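Local coordinates for clavulanic acid biosynthesis oligopeptide binding protein 2 (Streptomyces clavuligerus, PDB 2WOL) that probably binds peptides as an extracellular solute-binding protein of family 5, and belongs to the biosynthetic pathway of the beta-lactamase inhibitor clavulanic acid, at residues L35-A41 against E268-E274; T224-R230 against D247-I253; Q360-Y365 against E514-E519. All blocks are in the same frame, centred on the assembly; numbering follows the deposited sequence.

From the N terminus, strand 34-39 comes first, and contact 1 joins it to residues 268-274 more than two hundred residues later. Inside that long loop lies contact 2, a short-range closure in which 224-230 and 247-253 pair as neighbouring strands. Both belong to one mixed sheet, where strand 34-39 sits between 248-253 and 271-272; Leu35 and Leu37 appear to bond through their backbones to Glu250, so the two contacts touch. Contact 3 opens only after contact 1 has closed. It ties the loop 360-365 to helix 503-520 on the opposite side of the chain's centre, its own centre about 40 Å from that of contact 1.

Contact 1: residues L35-A41 against E268-E274; sequences LRLVSSA and EFDINLE
With CG swung anti to its carbonyl carbon (chi1 -61°), Asp270 turns its carboxylate back to the backbone N of Arg36, while a bend at chi3 (55°) folds the Arg36 guanidinium over to the carbonyl of Glu268. These groups lead into a short parallel pairing in a mixed beta sheet, strand 34-39 against its edge strand 271-272. The Arg36 N to Asp270 OD2 bond is 2.8 Å and nearly straight, although the donor stands above the carboxylate plane. In return Asp270 N donates to Arg36 O. Arg36 grips side-on: its NE and NH2, at 2.9 and 2.8 Å, both reach Glu268 O, which lies in the guanidinium plane.

Val38 N to Ile271 O and Leu273 N to Val38 O carry the parallel ladder onward. One face of the sheet has Leu37, whose CD2 packs on Ile271 CB and whose CB meets Leu273 CB; helix 54-63 covers Leu273 there through Trp55 and Leu59. On the other face Val38 lays CB over the Phe269 ring, 4.0 Å from the centroid and offset toward the rim, a CH-pi contact; helix 257-265 packs on this face, its Leu260 touching Val38.

Past the ladder Glu274 reaches out extended to Ser40, just past the strand, its other oxygen, OE2, held in a salt bridge by Arg276. Ser40 N reaches Glu274 OE1 at 3.0 Å from above the carboxylate plane. Ser40 OG, 2.6 Å from Glu274 OE1, takes its syn lone pair.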
loop_
_atom_site.group_PDB
_atom_site.type_symbol
_atom_site.label_atom_id
_atom_site.label_comp_id
_atom_site.label_asym_id
_atom_site.label_seq_id
_atom_site.Cartn_x
_atom_site.Cartn_y
_atom_site.Cartn_z
ATOM N N LEU A 35 24.501 -6.493 -3.317
ATOM C CA LEU A 35 23.290 -6.959 -2.653
ATOM C C LEU A 35 22.481 -7.771 -3.654
ATOM O O LEU A 35 22.043 -7.248 -4.680
ATOM C CB LEU A 35 22.468 -5.787 -2.105
ATOM C CG LEU A 35 21.188 -6.120 -1.325
ATOM C CD1 LEU A 35 21.468 -6.873 -0.012
ATOM C CD2 LEU A 35 20.402 -4.851 -1.055
ATOM N N ARG A 36 22.306 -9.054 -3.353
ATOM C CA ARG A 36 21.620 -9.974 -4.248
ATOM C C ARG A 36 20.163 -10.120 -3.843
ATOM O O ARG A 36 19.842 -10.728 -2.817
ATOM C CB ARG A 36 22.327 -11.332 -4.262
ATOM C CG ARG A 36 23.733 -11.290 -4.855
ATOM C CD ARG A 36 24.495 -12.590 -4.616
ATOM N NE ARG A 36 23.764 -13.762 -5.102
ATOM C CZ ARG A 36 23.794 -14.221 -6.354
ATOM N NH1 ARG A 36 24.528 -13.619 -7.285
ATOM N NH2 ARG A 36 23.083 -15.293 -6.678
ATOM N N LEU A 37 19.288 -9.526 -4.649
ATOM C CA LEU A 37 17.852 -9.538 -4.393
ATOM C C LEU A 37 17.158 -10.512 -5.329
ATOM O O LEU A 37 17.689 -10.865 -6.383
ATOM C CB LEU A 37 17.261 -8.132 -4.566
ATOM C CG LEU A 37 17.833 -7.017 -3.684
ATOM C CD1 LEU A 37 17.175 -5.695 -4.007
ATOM C CD2 LEU A 37 17.668 -7.351 -2.205
ATOM N N VAL A 38 15.966 -10.948 -4.937
ATOM C CA VAL A 38 15.195 -11.857 -5.772
ATOM C C VAL A 38 13.705 -11.490 -5.736
ATOM O O VAL A 38 13.209 -10.943 -4.751
ATOM C CB VAL A 38 15.466 -13.343 -5.383
ATOM C CG1 VAL A 38 14.974 -13.656 -3.969
ATOM C CG2 VAL A 38 14.884 -14.303 -6.420
ATOM N N SER A 39 13.016 -11.767 -6.840
ATOM C CA SER A 39 11.583 -11.526 -6.967
ATOM C C SER A 39 11.005 -12.603 -7.873
ATOM O O SER A 39 11.697 -13.113 -8.766
ATOM C CB SER A 39 11.324 -10.139 -7.571
ATOM O OG SER A 39 9.942 -9.922 -7.813
ATOM N N SER A 40 9.740 -12.945 -7.642
ATOM C CA SER A 40 9.042 -13.888 -8.509
ATOM C C SER A 40 8.451 -13.187 -9.727
ATOM O O SER A 40 8.055 -13.845 -10.688
ATOM C CB SER A 40 7.948 -14.635 -7.738
ATOM O OG SER A 40 6.798 -13.834 -7.538
ATOM N N ALA A 41 8.395 -11.858 -9.674
ATOM C CA ALA A 41 7.782 -11.049 -10.722
ATOM C C ALA A 41 8.705 -9.920 -11.154
ATOM O O ALA A 41 9.509 -9.424 -10.366
ATOM C CB ALA A 41 6.459 -10.490 -10.242
ATOM N N GLU A 268 21.629 -18.324 -1.598
ATOM C CA GLU A 268 21.953 -17.951 -2.981
ATOM C C GLU A 268 21.492 -16.531 -3.302
ATOM O O GLU A 268 22.039 -15.869 -4.192
ATOM C CB GLU A 268 21.346 -18.954 -3.963
ATOM C CG GLU A 268 21.962 -20.353 -3.879
ATOM C CD GLU A 268 21.104 -21.428 -4.527
ATOM O OE1 GLU A 268 20.524 -21.179 -5.604
ATOM O OE2 GLU A 268 21.018 -22.534 -3.958
ATOM N N PHE A 269 20.481 -16.079 -2.573
ATOM C CA PHE A 269 20.034 -14.692 -2.619
ATOM C C PHE A 269 20.015 -14.159 -1.202
ATOM O O PHE A 269 19.837 -14.920 -0.254
ATOM C CB PHE A 269 18.653 -14.587 -3.265
ATOM C CG PHE A 269 18.591 -15.200 -4.628
ATOM C CD1 PHE A 269 18.002 -16.443 -4.817
ATOM C CD2 PHE A 269 19.162 -14.552 -5.722
ATOM C CE1 PHE A 269 17.964 -17.022 -6.079
ATOM C CE2 PHE A 269 19.126 -15.122 -6.985
ATOM C CZ PHE A 269 18.527 -16.362 -7.165
ATOM N N ASP A 270 20.203 -12.854 -1.062
ATOM C CA ASP A 270 20.292 -12.245 0.255
ATOM C C ASP A 270 18.919 -11.984 0.857
ATOM O O ASP A 270 18.667 -12.325 2.013
ATOM C CB ASP A 270 21.094 -10.945 0.181
ATOM C CG ASP A 270 22.520 -11.167 -0.291
ATOM O OD1 ASP A 270 23.098 -12.236 0.013
ATOM O OD2 ASP A 270 23.069 -10.268 -0.957
ATOM N N ILE A 271 18.045 -11.379 0.052
ATOM C CA ILE A 271 16.736 -10.897 0.479
ATOM C C ILE A 271 15.736 -11.011 -0.669
ATOM O O ILE A 271 16.088 -10.791 -1.829
ATOM C CB ILE A 271 16.814 -9.404 0.935
ATOM C CG1 ILE A 271 17.737 -9.233 2.153
ATOM C CG2 ILE A 271 15.416 -8.812 1.203
ATOM C CD1 ILE A 271 17.201 -9.808 3.466
ATOM N N ASN A 272 14.495 -11.365 -0.332
ATOM C CA ASN A 272 13.385 -11.316 -1.279
ATOM C C ASN A 272 12.863 -9.878 -1.372
ATOM O O ASN A 272 12.231 -9.379 -0.439
ATOM C CB ASN A 272 12.283 -12.281 -0.824
ATOM C CG ASN A 272 11.032 -12.205 -1.682
ATOM O OD1 ASN A 272 10.901 -11.343 -2.548
ATOM N ND2 ASN A 272 10.103 -13.117 -1.437
ATOM N N LEU A 273 13.131 -9.222 -2.500
ATOM C CA LEU A 273 12.698 -7.841 -2.723
ATOM C C LEU A 273 11.184 -7.718 -2.856
ATOM O O LEU A 273 10.580 -6.790 -2.319
ATOM C CB LEU A 273 13.372 -7.256 -3.972
ATOM C CG LEU A 273 12.817 -5.928 -4.507
ATOM C CD1 LEU A 273 13.000 -4.793 -3.508
ATOM C CD2 LEU A 273 13.447 -5.577 -5.847
ATOM N N GLU A 274 10.582 -8.658 -3.580
ATOM C CA GLU A 274 9.143 -8.625 -3.832
ATOM C C GLU A 274 8.367 -8.625 -2.517
ATOM O O GLU A 274 7.344 -7.948 -2.382
ATOM C CB GLU A 274 8.732 -9.807 -4.705
ATOM C CG GLU A 274 7.323 -9.699 -5.235
ATOM C CD GLU A 274 6.871 -10.949 -5.943
ATOM O OE1 GLU A 274 7.520 -12.008 -5.781
ATOM O OE2 GLU A 274 5.855 -10.861 -6.656
#

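Contact 2: residues T224-R230 against D247-I253; sequences TLLHLER and DRVELTI
The His227 ring is sandwiched, with Glu250 CG over the centre of one face and Leu225 CD1 toward the rim of the opposite one. Arg248 NH2 comes to its edge. This cluster rides on an antiparallel pair within a mixed sheet, strand 225-230 running 174° from 248-253, itself a neighbour of strand 34-39. Glu250 CG sits 3.6 Å from the ring centroid as a CH-pi contact, and the carboxylate beyond it is stacked almost flat with the imidazole, their planes 8° apart. The Arg248 guanidinium stands nearly upright to the ring. Its NH2 donates 3.0 Å to His227 ND1, the acceptor, tilted somewhat from the ring plane. NE of the same guanidinium makes a salt bridge to Glu250 OE2 at 2.9 Å on the anti lone pair, which restrains both groups beside the histidine.

Beneath them the backbones of Leu226 and Leu251, and of Leu228 and Val249, exchange two bonds each as hydrogen-bonded pairs. These four side chains lie on the other face: Leu226 CB meets Leu251 CB at 4.1 Å, and Leu228 CB meets Val249 CB at 4.0 Å. Leu59 of helix 54-63 packs on both Leu226 and Leu228.

At the start of 225-230, Thr224 and Leu225 both face Glu221, a classic beta bulge. At the far end a water accepts from Arg230 N and donates to Asp247 O. Beyond the last paired residues, Arg230, its NH1 held by Ala244 O, makes a side-on salt bridge, NE at 3.1 Å and NH2 at 2.9 Å meeting the same Asp247 OD2 on its anti side.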
loop_
_atom_site.group_PDB
_atom_site.type_symbol
_atom_site.label_atom_id
_atom_site.label_comp_id
_atom_site.label_asym_id
_atom_site.label_seq_id
_atom_site.Cartn_x
_atom_site.Cartn_y
_atom_site.Cartn_z
ATOM N N THR A 224 13.952 -11.310 -16.270
ATOM C CA THR A 224 15.239 -11.973 -16.063
ATOM C C THR A 224 16.087 -11.331 -14.963
ATOM O O THR A 224 16.441 -11.992 -13.979
ATOM C CB THR A 224 16.031 -12.058 -17.391
ATOM O OG1 THR A 224 15.240 -12.753 -18.365
ATOM C CG2 THR A 224 17.355 -12.790 -17.198
ATOM N N LEU A 225 16.418 -10.055 -15.128
ATOM C CA LEU A 225 17.268 -9.374 -14.158
ATOM C C LEU A 225 17.129 -7.858 -14.185
ATOM O O LEU A 225 16.672 -7.271 -15.173
ATOM C CB LEU A 225 18.742 -9.782 -14.340
ATOM C CG LEU A 225 19.459 -9.488 -15.666
ATOM C CD1 LEU A 225 19.959 -8.048 -15.737
ATOM C CD2 LEU A 225 20.624 -10.459 -15.857
ATOM N N LEU A 226 17.537 -7.238 -13.083
ATOM C CA LEU A 226 17.668 -5.795 -12.990
ATOM C C LEU A 226 18.903 -5.514 -12.155
ATOM O O LEU A 226 18.984 -5.926 -10.995
ATOM C CB LEU A 226 16.423 -5.171 -12.344
ATOM C CG LEU A 226 16.458 -3.667 -12.058
ATOM C CD1 LEU A 226 16.517 -2.853 -13.354
ATOM C CD2 LEU A 226 15.251 -3.269 -11.228
ATOM N N HIS A 227 19.873 -4.838 -12.762
ATOM C CA HIS A 227 21.116 -4.495 -12.085
ATOM C C HIS A 227 21.195 -2.993 -11.882
ATOM O O HIS A 227 20.932 -2.216 -12.811
ATOM C CB HIS A 227 22.322 -4.998 -12.884
ATOM C CG HIS A 227 22.494 -6.487 -12.850
ATOM N ND1 HIS A 227 23.619 -7.116 -13.335
ATOM C CD2 HIS A 227 21.692 -7.469 -12.372
ATOM C CE1 HIS A 227 23.497 -8.422 -13.175
ATOM N NE2 HIS A 227 22.336 -8.662 -12.590
ATOM N N LEU A 228 21.541 -2.603 -10.659
ATOM C CA LEU A 228 21.715 -1.209 -10.289
ATOM C C LEU A 228 23.165 -0.946 -9.923
ATOM O O LEU A 228 23.793 -1.737 -9.215
ATOM C CB LEU A 228 20.819 -0.843 -9.101
ATOM C CG LEU A 228 19.320 -1.165 -9.141
ATOM C CD1 LEU A 228 18.648 -0.528 -7.932
ATOM C CD2 LEU A 228 18.649 -0.699 -10.434
ATOM N N GLU A 229 23.687 0.169 -10.422
ATOM C CA GLU A 229 25.041 0.618 -10.093
ATOM C C GLU A 229 24.961 1.966 -9.385
ATOM O O GLU A 229 23.919 2.616 -9.408
ATOM C CB GLU A 229 25.895 0.728 -11.366
ATOM C CG GLU A 229 25.328 1.703 -12.396
ATOM C CD GLU A 229 26.152 1.803 -13.664
ATOM O OE1 GLU A 229 26.994 0.914 -13.914
ATOM O OE2 GLU A 229 25.940 2.775 -14.420
ATOM N N ARG A 230 26.055 2.386 -8.758
ATOM C CA ARG A 230 26.088 3.676 -8.088
ATOM C C ARG A 230 25.864 4.831 -9.060
ATOM O O ARG A 230 26.349 4.815 -10.197
ATOM C CB ARG A 230 27.416 3.880 -7.362
ATOM C CG ARG A 230 27.607 2.998 -6.138
ATOM C CD ARG A 230 28.731 3.552 -5.272
ATOM N NE ARG A 230 29.044 2.702 -4.125
ATOM C CZ ARG A 230 28.381 2.720 -2.972
ATOM N NH1 ARG A 230 27.354 3.543 -2.797
ATOM N NH2 ARG A 230 28.746 1.914 -1.984
ATOM N N ASP A 247 27.935 -1.533 -3.301
ATOM C CA ASP A 247 28.447 -0.963 -4.542
ATOM C C ASP A 247 27.520 -1.280 -5.711
ATOM O O ASP A 247 27.512 -0.573 -6.713
ATOM C CB ASP A 247 29.850 -1.494 -4.845
ATOM C CG ASP A 247 30.912 -0.892 -3.946
ATOM O OD1 ASP A 247 32.007 -1.485 -3.865
ATOM O OD2 ASP A 247 30.661 0.163 -3.327
ATOM N N ARG A 248 26.746 -2.354 -5.577
ATOM C CA ARG A 248 25.905 -2.838 -6.660
ATOM C C ARG A 248 24.701 -3.562 -6.072
ATOM O O ARG A 248 24.778 -4.132 -4.982
ATOM C CB ARG A 248 26.715 -3.783 -7.554
ATOM C CG ARG A 248 26.058 -4.193 -8.862
ATOM C CD ARG A 248 27.032 -5.008 -9.702
ATOM N NE ARG A 248 26.440 -5.427 -10.969
ATOM C CZ ARG A 248 26.452 -4.694 -12.077
ATOM N NH1 ARG A 248 27.035 -3.499 -12.082
ATOM N NH2 ARG A 248 25.891 -5.160 -13.184
ATOM N N VAL A 249 23.586 -3.518 -6.795
ATOM C CA VAL A 249 22.385 -4.249 -6.416
ATOM C C VAL A 249 21.956 -5.077 -7.622
ATOM O O VAL A 249 21.781 -4.542 -8.718
ATOM C CB VAL A 249 21.250 -3.291 -5.966
ATOM C CG1 VAL A 249 19.992 -4.071 -5.590
ATOM C CG2 VAL A 249 21.707 -2.424 -4.794
ATOM N N GLU A 250 21.826 -6.383 -7.425
ATOM C CA GLU A 250 21.436 -7.282 -8.502
ATOM C C GLU A 250 20.151 -8.010 -8.139
ATOM O O GLU A 250 20.114 -8.784 -7.176
ATOM C CB GLU A 250 22.554 -8.279 -8.805
ATOM C CG GLU A 250 23.781 -7.635 -9.432
ATOM C CD GLU A 250 24.899 -8.624 -9.688
ATOM O OE1 GLU A 250 24.751 -9.814 -9.337
ATOM O OE2 GLU A 250 25.940 -8.202 -10.235
ATOM N N LEU A 251 19.100 -7.740 -8.909
ATOM C CA LEU A 251 17.818 -8.406 -8.750
ATOM C C LEU A 251 17.665 -9.529 -9.772
ATOM O O LEU A 251 17.753 -9.289 -10.981
ATOM C CB LEU A 251 16.666 -7.403 -8.901
ATOM C CG LEU A 251 15.243 -7.977 -8.917
ATOM C CD1 LEU A 251 14.889 -8.624 -7.581
ATOM C CD2 LEU A 251 14.223 -6.908 -9.281
ATOM N N THR A 252 17.439 -10.746 -9.277
ATOM C CA THR A 252 17.089 -11.895 -10.112
ATOM C C THR A 252 15.569 -12.008 -10.136
ATOM O O THR A 252 14.925 -11.999 -9.086
ATOM C CB THR A 252 17.736 -13.190 -9.571
ATOM O OG1 THR A 252 19.159 -13.086 -9.697
ATOM C CG2 THR A 252 17.257 -14.420 -10.332
ATOM N N ILE A 253 15.017 -12.114 -11.344
ATOM C CA ILE A 253 13.576 -12.017 -11.584
ATOM C C ILE A 253 13.001 -13.304 -12.175
ATOM O O ILE A 253 13.646 -13.962 -12.994
ATOM C CB ILE A 253 13.278 -10.866 -12.578
ATOM C CG1 ILE A 253 13.774 -9.530 -12.011
ATOM C CG2 ILE A 253 11.782 -10.799 -12.927
ATOM C CD1 ILE A 253 13.784 -8.379 -13.015
HETATM O O HOH W 1 28.424 0.595 -8.894
#

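Contact 3: residues Q360-Y365 against E514-E519; sequences QDLDLY and ERRVME
The outstretched side chains of Gln360 and Glu514 run alongside each other head to tail, amide and carboxylate 18° from coplanar. The Gln360 chain leaves its backbone with CG between N and the carbonyl carbon (chi1 65°), a turn that carries NE2 across to Glu514 OE1. That bond, 2.8 Å long and nearly straight, uses the anti lone pair of OE1 and lies in the amide plane. NE2 also donates to Arg511 O one turn earlier in the helix, and OE2 of Glu514 accepts from the backbone N of Leu351 and Phe352, which leaves both flat groups little freedom to rotate. A water bridges Gln360 N to the same OE1.

Leu362 has CG opposite its backbone N (chi1 -180°), and its two methyls part over the helix. CD1 rests over the centre of one face of the Arg515 guanidinium, 3.6 Å above the plane, whereas CD2 touches both Glu514 CG and Met518 CG. Here an irregular loop, leading from strand 346-347 to helix 375-384, lies across one side of helix 503-520, its leucines packing over residues spaced along successive turns. Arg515 reaches under Leu362 because its chain bends at chi3; a water at the edge of the guanidinium joins its NE to Gln360 OE1.

Leu364 crosses Arg515 at about a right angle and pushes CD1 onto the helix backbone and Met518 CB, at 3.7 Å from the latter. Met518, bent at chi2 and chi3, turns its methyl CE toward Tyr365 CE1, 4.4 Å away; that ring has Leu364 CB over the centre of one face. The phenol OH donates 2.7 Å to Met518 O at the ring's edge and also accepts from Arg323 NE of helix 319-327.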
loop_
_atom_site.group_PDB
_atom_site.type_symbol
_atom_site.label_atom_id
_atom_site.label_comp_id
_atom_site.label_asym_id
_atom_site.label_seq_id
_atom_site.Cartn_x
_atom_site.Cartn_y
_atom_site.Cartn_z
ATOM N N GLN A 360 -8.907 2.162 17.191
ATOM C CA GLN A 360 -9.776 2.161 18.365
ATOM C C GLN A 360 -10.426 0.804 18.593
ATOM O O GLN A 360 -10.500 -0.021 17.677
ATOM C CB GLN A 360 -10.878 3.214 18.198
ATOM C CG GLN A 360 -11.839 2.897 17.045
ATOM C CD GLN A 360 -12.939 3.924 16.866
ATOM O OE1 GLN A 360 -13.411 4.533 17.830
ATOM N NE2 GLN A 360 -13.368 4.114 15.619
ATOM N N ASP A 361 -10.913 0.596 19.816
ATOM C CA ASP A 361 -11.777 -0.537 20.128
ATOM C C ASP A 361 -13.147 -0.276 19.532
ATOM O O ASP A 361 -13.816 0.692 19.900
ATOM C CB ASP A 361 -11.928 -0.709 21.637
ATOM C CG ASP A 361 -10.661 -1.179 22.304
ATOM O OD1 ASP A 361 -9.692 -1.540 21.599
ATOM O OD2 ASP A 361 -10.650 -1.187 23.553
ATOM N N LEU A 362 -13.556 -1.136 18.607
ATOM C CA LEU A 362 -14.842 -0.989 17.951
ATOM C C LEU A 362 -15.311 -2.368 17.511
ATOM O O LEU A 362 -14.682 -3.003 16.666
ATOM C CB LEU A 362 -14.727 -0.031 16.756
ATOM C CG LEU A 362 -15.982 0.268 15.930
ATOM C CD1 LEU A 362 -17.046 1.006 16.741
ATOM C CD2 LEU A 362 -15.605 1.060 14.693
ATOM N N ASP A 363 -16.399 -2.836 18.120
ATOM C CA ASP A 363 -16.958 -4.145 17.803
ATOM C C ASP A 363 -18.476 -4.073 17.904
ATOM O O ASP A 363 -19.068 -4.478 18.903
ATOM C CB ASP A 363 -16.381 -5.219 18.739
ATOM C CG ASP A 363 -16.799 -6.632 18.356
ATOM O OD1 ASP A 363 -17.274 -6.849 17.219
ATOM O OD2 ASP A 363 -16.646 -7.534 19.207
ATOM N N LEU A 364 -19.099 -3.538 16.858
ATOM C CA LEU A 364 -20.540 -3.319 16.862
ATOM C C LEU A 364 -21.342 -4.607 16.764
ATOM O O LEU A 364 -22.475 -4.663 17.250
ATOM C CB LEU A 364 -20.959 -2.344 15.751
ATOM C CG LEU A 364 -20.407 -0.915 15.833
ATOM C CD1 LEU A 364 -21.062 -0.037 14.772
ATOM C CD2 LEU A 364 -20.604 -0.296 17.222
ATOM N N TYR A 365 -20.754 -5.632 16.143
ATOM C CA TYR A 365 -21.442 -6.905 15.919
ATOM C C TYR A 365 -20.647 -8.091 16.469
ATOM O O TYR A 365 -20.094 -8.880 15.702
ATOM C CB TYR A 365 -21.761 -7.079 14.424
ATOM C CG TYR A 365 -22.270 -5.799 13.807
ATOM C CD1 TYR A 365 -21.501 -5.092 12.880
ATOM C CD2 TYR A 365 -23.500 -5.269 14.191
ATOM C CE1 TYR A 365 -21.963 -3.898 12.325
ATOM C CE2 TYR A 365 -23.963 -4.080 13.655
ATOM C CZ TYR A 365 -23.194 -3.398 12.723
ATOM O OH TYR A 365 -23.682 -2.221 12.199
ATOM N N GLU A 514 -15.035 5.925 11.160
ATOM C CA GLU A 514 -14.973 4.467 11.212
ATOM C C GLU A 514 -16.211 3.882 11.883
ATOM O O GLU A 514 -16.773 2.887 11.406
ATOM C CB GLU A 514 -13.715 3.987 11.930
ATOM C CG GLU A 514 -13.544 2.474 11.842
ATOM C CD GLU A 514 -12.346 1.957 12.606
ATOM O OE1 GLU A 514 -12.108 2.418 13.743
ATOM O OE2 GLU A 514 -11.652 1.078 12.063
ATOM N N ARG A 515 -16.633 4.508 12.981
ATOM C CA ARG A 515 -17.839 4.082 13.679
ATOM C C ARG A 515 -19.056 4.138 12.756
ATOM O O ARG A 515 -19.825 3.180 12.687
ATOM C CB ARG A 515 -18.070 4.926 14.938
ATOM C CG ARG A 515 -19.335 4.544 15.695
ATOM C CD ARG A 515 -19.410 5.214 17.060
ATOM N NE ARG A 515 -18.422 4.673 17.993
ATOM C CZ ARG A 515 -18.627 3.627 18.791
ATOM N NH1 ARG A 515 -19.792 2.988 18.778
ATOM N NH2 ARG A 515 -17.660 3.218 19.602
ATOM N N ARG A 516 -19.227 5.248 12.042
ATOM C CA ARG A 516 -20.376 5.387 11.146
ATOM C C ARG A 516 -20.333 4.339 10.039
ATOM O O ARG A 516 -21.363 3.772 9.689
ATOM C CB ARG A 516 -20.427 6.790 10.541
ATOM C CG ARG A 516 -20.913 7.854 11.499
ATOM C CD ARG A 516 -20.780 9.232 10.891
ATOM N NE ARG A 516 -21.341 10.269 11.754
ATOM C CZ ARG A 516 -22.590 10.720 11.675
ATOM N NH1 ARG A 516 -23.425 10.228 10.768
ATOM N NH2 ARG A 516 -23.006 11.664 12.507
ATOM N N VAL A 517 -19.140 4.076 9.506
ATOM C CA VAL A 517 -18.978 3.044 8.481
ATOM C C VAL A 517 -19.413 1.676 9.009
ATOM O O VAL A 517 -20.118 0.942 8.323
ATOM C CB VAL A 517 -17.531 2.981 7.935
ATOM C CG1 VAL A 517 -17.343 1.772 7.019
ATOM C CG2 VAL A 517 -17.195 4.260 7.191
ATOM N N MET A 518 -19.011 1.347 10.237
ATOM C CA MET A 518 -19.411 0.081 10.833
ATOM C C MET A 518 -20.910 0.036 11.144
ATOM O O MET A 518 -21.524 -1.021 11.038
ATOM C CB MET A 518 -18.547 -0.259 12.052
ATOM C CG MET A 518 -17.102 -0.654 11.687
ATOM S SD MET A 518 -16.943 -1.890 10.366
ATOM C CE MET A 518 -17.741 -3.311 11.114
ATOM N N GLU A 519 -21.497 1.184 11.495
ATOM C CA GLU A 519 -22.956 1.269 11.652
ATOM C C GLU A 519 -23.680 0.891 10.353
ATOM O O GLU A 519 -24.711 0.215 10.383
ATOM C CB GLU A 519 -23.382 2.666 12.119
ATOM C CG GLU A 519 -23.025 2.967 13.568
ATOM C CD GLU A 519 -23.201 4.434 13.942
ATOM O OE1 GLU A 519 -23.613 5.237 13.076
ATOM O OE2 GLU A 519 -22.915 4.779 15.110
HETATM O O HOH W 2 -9.924 0.957 14.729
HETATM O O HOH W 3 -15.846 5.808 18.211
HETATM O O HOH W 4 -16.451 1.075 20.919
#